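Local coordinates for protein tapirin (Caldicellulosiruptor hydrothermalis, PDB 6N2C) that carries a zinc ion and probably binds cellulose through a beta-helical C-terminal domain, consistent with a role in adhesion of the bacterium to its substrate, at residues A[375-381]-A[393-399]. Sequence-based numbering, arbitrary orientation.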
loop_
_atom_site.group_PDB
_atom_site.type_symbol
_atom_site.label_atom_id
_atom_site.label_comp_id
_atom_site.label_asym_id
_atom_site.label_seq_id
_atom_site.Cartn_x
_atom_site.Cartn_y
_atom_site.Cartn_z
ATOM N N VAL A 375 13.918 -22.654 -0.381
ATOM C CA VAL A 375 13.772 -23.293 -1.628
ATOM C C VAL A 375 13.274 -22.285 -2.668
ATOM O O VAL A 375 12.290 -21.586 -2.404
ATOM C CB VAL A 375 12.799 -24.474 -1.516
ATOM C CG1 VAL A 375 12.702 -25.205 -2.827
ATOM C CG2 VAL A 375 13.232 -25.404 -0.394
ATOM N N LEU A 376 13.905 -22.235 -3.829
ATOM C CA LEU A 376 13.512 -21.380 -4.929
ATOM C C LEU A 376 13.063 -22.231 -6.117
ATOM O O LEU A 376 13.790 -23.164 -6.545
ATOM C CB LEU A 376 14.637 -20.435 -5.321
ATOM C CG LEU A 376 15.048 -19.548 -4.124
ATOM C CD1 LEU A 376 16.250 -20.130 -3.427
ATOM C CD2 LEU A 376 15.314 -18.121 -4.511
ATOM N N TYR A 377 11.882 -21.925 -6.649
ATOM C CA TYR A 377 11.337 -22.570 -7.811
ATOM C C TYR A 377 11.261 -21.531 -8.955
ATOM O O TYR A 377 10.699 -20.458 -8.756
ATOM C CB TYR A 377 9.884 -23.089 -7.541
ATOM C CG TYR A 377 9.736 -24.090 -6.492
ATOM C CD1 TYR A 377 9.631 -23.766 -5.176
ATOM C CD2 TYR A 377 9.723 -25.435 -6.838
ATOM C CE1 TYR A 377 9.523 -24.705 -4.185
ATOM C CE2 TYR A 377 9.595 -26.395 -5.878
ATOM C CZ TYR A 377 9.478 -26.056 -4.571
ATOM O OH TYR A 377 9.385 -27.040 -3.615
ATOM N N CYS A 378 11.811 -21.866 -10.112
ATOM C CA CYS A 378 11.703 -21.055 -11.296
ATOM C C CYS A 378 11.517 -21.845 -12.585
ATOM O O CYS A 378 11.902 -23.038 -12.686
ATOM C CB CYS A 378 12.860 -20.026 -11.404
ATOM S SG CYS A 378 14.452 -20.852 -11.641
ATOM N N ASN A 379 10.979 -21.161 -13.602
ATOM C CA ASN A 379 10.984 -21.707 -14.938
ATOM C C ASN A 379 12.346 -21.486 -15.614
ATOM O O ASN A 379 13.013 -22.449 -16.022
ATOM C CB ASN A 379 9.849 -21.134 -15.766
ATOM C CG ASN A 379 9.985 -21.538 -17.268
ATOM O OD1 ASN A 379 10.403 -22.660 -17.582
ATOM N ND2 ASN A 379 9.557 -20.660 -18.164
ATOM N N ASN A 380 12.826 -20.234 -15.656
ATOM C CA ASN A 380 14.131 -19.977 -16.186
ATOM C C ASN A 380 14.968 -19.307 -15.126
ATOM O O ASN A 380 14.478 -18.421 -14.410
ATOM C CB ASN A 380 14.060 -19.131 -17.442
ATOM C CG ASN A 380 13.402 -19.851 -18.600
ATOM O OD1 ASN A 380 13.675 -21.026 -18.894
ATOM N ND2 ASN A 380 12.540 -19.111 -19.321
ATOM N N LEU A 381 16.239 -19.713 -15.050
ATOM C CA LEU A 381 17.241 -19.145 -14.145
ATOM C C LEU A 381 18.354 -18.554 -14.978
ATOM O O LEU A 381 18.931 -19.280 -15.797
ATOM C CB LEU A 381 17.832 -20.196 -13.295
ATOM C CG LEU A 381 18.961 -19.798 -12.296
ATOM C CD1 LEU A 381 18.432 -18.773 -11.347
ATOM C CD2 LEU A 381 19.460 -20.955 -11.504
ATOM N N LYS A 393 17.784 -25.079 -1.838
ATOM C CA LYS A 393 17.490 -25.801 -3.075
ATOM C C LYS A 393 16.962 -24.877 -4.140
ATOM O O LYS A 393 16.229 -23.935 -3.851
ATOM C CB LYS A 393 16.456 -26.937 -2.838
ATOM C CG LYS A 393 16.092 -27.801 -4.035
ATOM C CD LYS A 393 15.059 -28.868 -3.684
ATOM C CE LYS A 393 14.938 -29.901 -4.777
ATOM N NZ LYS A 393 13.839 -30.885 -4.446
ATOM N N ILE A 394 17.360 -25.134 -5.385
ATOM C CA ILE A 394 16.760 -24.455 -6.529
ATOM C C ILE A 394 16.181 -25.544 -7.416
ATOM O O ILE A 394 16.833 -26.555 -7.723
ATOM C CB ILE A 394 17.768 -23.606 -7.284
ATOM C CG1 ILE A 394 18.419 -22.568 -6.357
ATOM C CG2 ILE A 394 17.209 -23.008 -8.569
ATOM C CD1 ILE A 394 19.560 -21.770 -6.983
ATOM N N VAL A 395 14.985 -25.286 -7.898
ATOM C CA VAL A 395 14.297 -26.113 -8.868
ATOM C C VAL A 395 14.128 -25.292 -10.096
ATOM O O VAL A 395 13.517 -24.241 -10.033
ATOM C CB VAL A 395 12.920 -26.555 -8.299
ATOM C CG1 VAL A 395 12.121 -27.314 -9.344
ATOM C CG2 VAL A 395 13.141 -27.442 -7.103
ATOM N N CYS A 396 14.606 -25.734 -11.256
ATOM C CA CYS A 396 14.455 -24.974 -12.454
ATOM C C CYS A 396 13.785 -25.932 -13.486
ATOM O O CYS A 396 14.414 -26.907 -13.909
ATOM C CB CYS A 396 15.799 -24.457 -12.998
ATOM S SG CYS A 396 15.644 -23.615 -14.566
ATOM N N SER A 397 12.548 -25.650 -13.927
ATOM C CA SER A 397 11.858 -26.515 -14.908
ATOM C C SER A 397 12.156 -26.178 -16.324
ATOM O O SER A 397 11.832 -26.974 -17.225
ATOM C CB SER A 397 10.365 -26.371 -14.675
ATOM O OG SER A 397 10.019 -24.980 -14.844
ATOM N N GLY A 398 12.770 -24.995 -16.616
ATOM C CA GLY A 398 12.995 -24.539 -17.965
ATOM C C GLY A 398 14.464 -24.613 -18.305
ATOM O O GLY A 398 15.023 -25.688 -18.319
ATOM N N THR A 399 15.118 -23.462 -18.491
ATOM C CA THR A 399 16.515 -23.449 -18.901
ATOM C C THR A 399 17.289 -22.608 -17.881
ATOM O O THR A 399 16.818 -21.534 -17.409
ATOM C CB THR A 399 16.549 -22.800 -20.288
ATOM O OG1 THR A 399 15.817 -23.654 -21.205
ATOM C CG2 THR A 399 17.948 -22.603 -20.765
HETATM O O HOH W 1 11.229 -29.639 -4.094
HETATM O O HOH W 2 13.139 -22.463 -21.046
#
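Successive coils of a parallel beta-helix meet where strand 375-378 runs beside strand 393-396 and both segments then turn a corner. Leu376 N gives a hydrogen bond to Lys393 O, Leu376 O takes one from Val395 N (2.8 Å), and Cys378 N returns to Val395 O. Inside the coil, Leu376, Cys378, Ile394 and Cys396 supply apolar bulk suited to the buried interior; Cys378 SG and Cys396 SG are 4.2 Å apart, too far for a disulfide. On the outward face the branched Val395 packs against the Tyr377 ring, CB to CD2 3.7 Å, under the loop with Val440 and Phe442. The extended chain of Lys393, with CG anti to the backbone N (chi1 -178°), carries NZ to a water that also meets Tyr377 OH. At the corner, the side-chain carbonyl of Asn380 stands in for a backbone acceptor: OD1 accepts a hydrogen bond from Thr399 N at 2.9 Å, in the carbonyl plane, and a water links OD1 to Thr399 OG1. Leu381 N then bonds to Thr399 O (3.0 Å), resuming the pairing on the next face. A leucine in place of Asn380 would probably leave Thr399 N without its acceptor and the bridging water without one anchor. The stacking continues on either side: Asn380 ND2 reaches Asn359 OD1 and the Tyr377 ring meets Tyr356 in the preceding coil, whereas Lys393 forms a salt bridge with Glu418 of strand 416-419 in the following one.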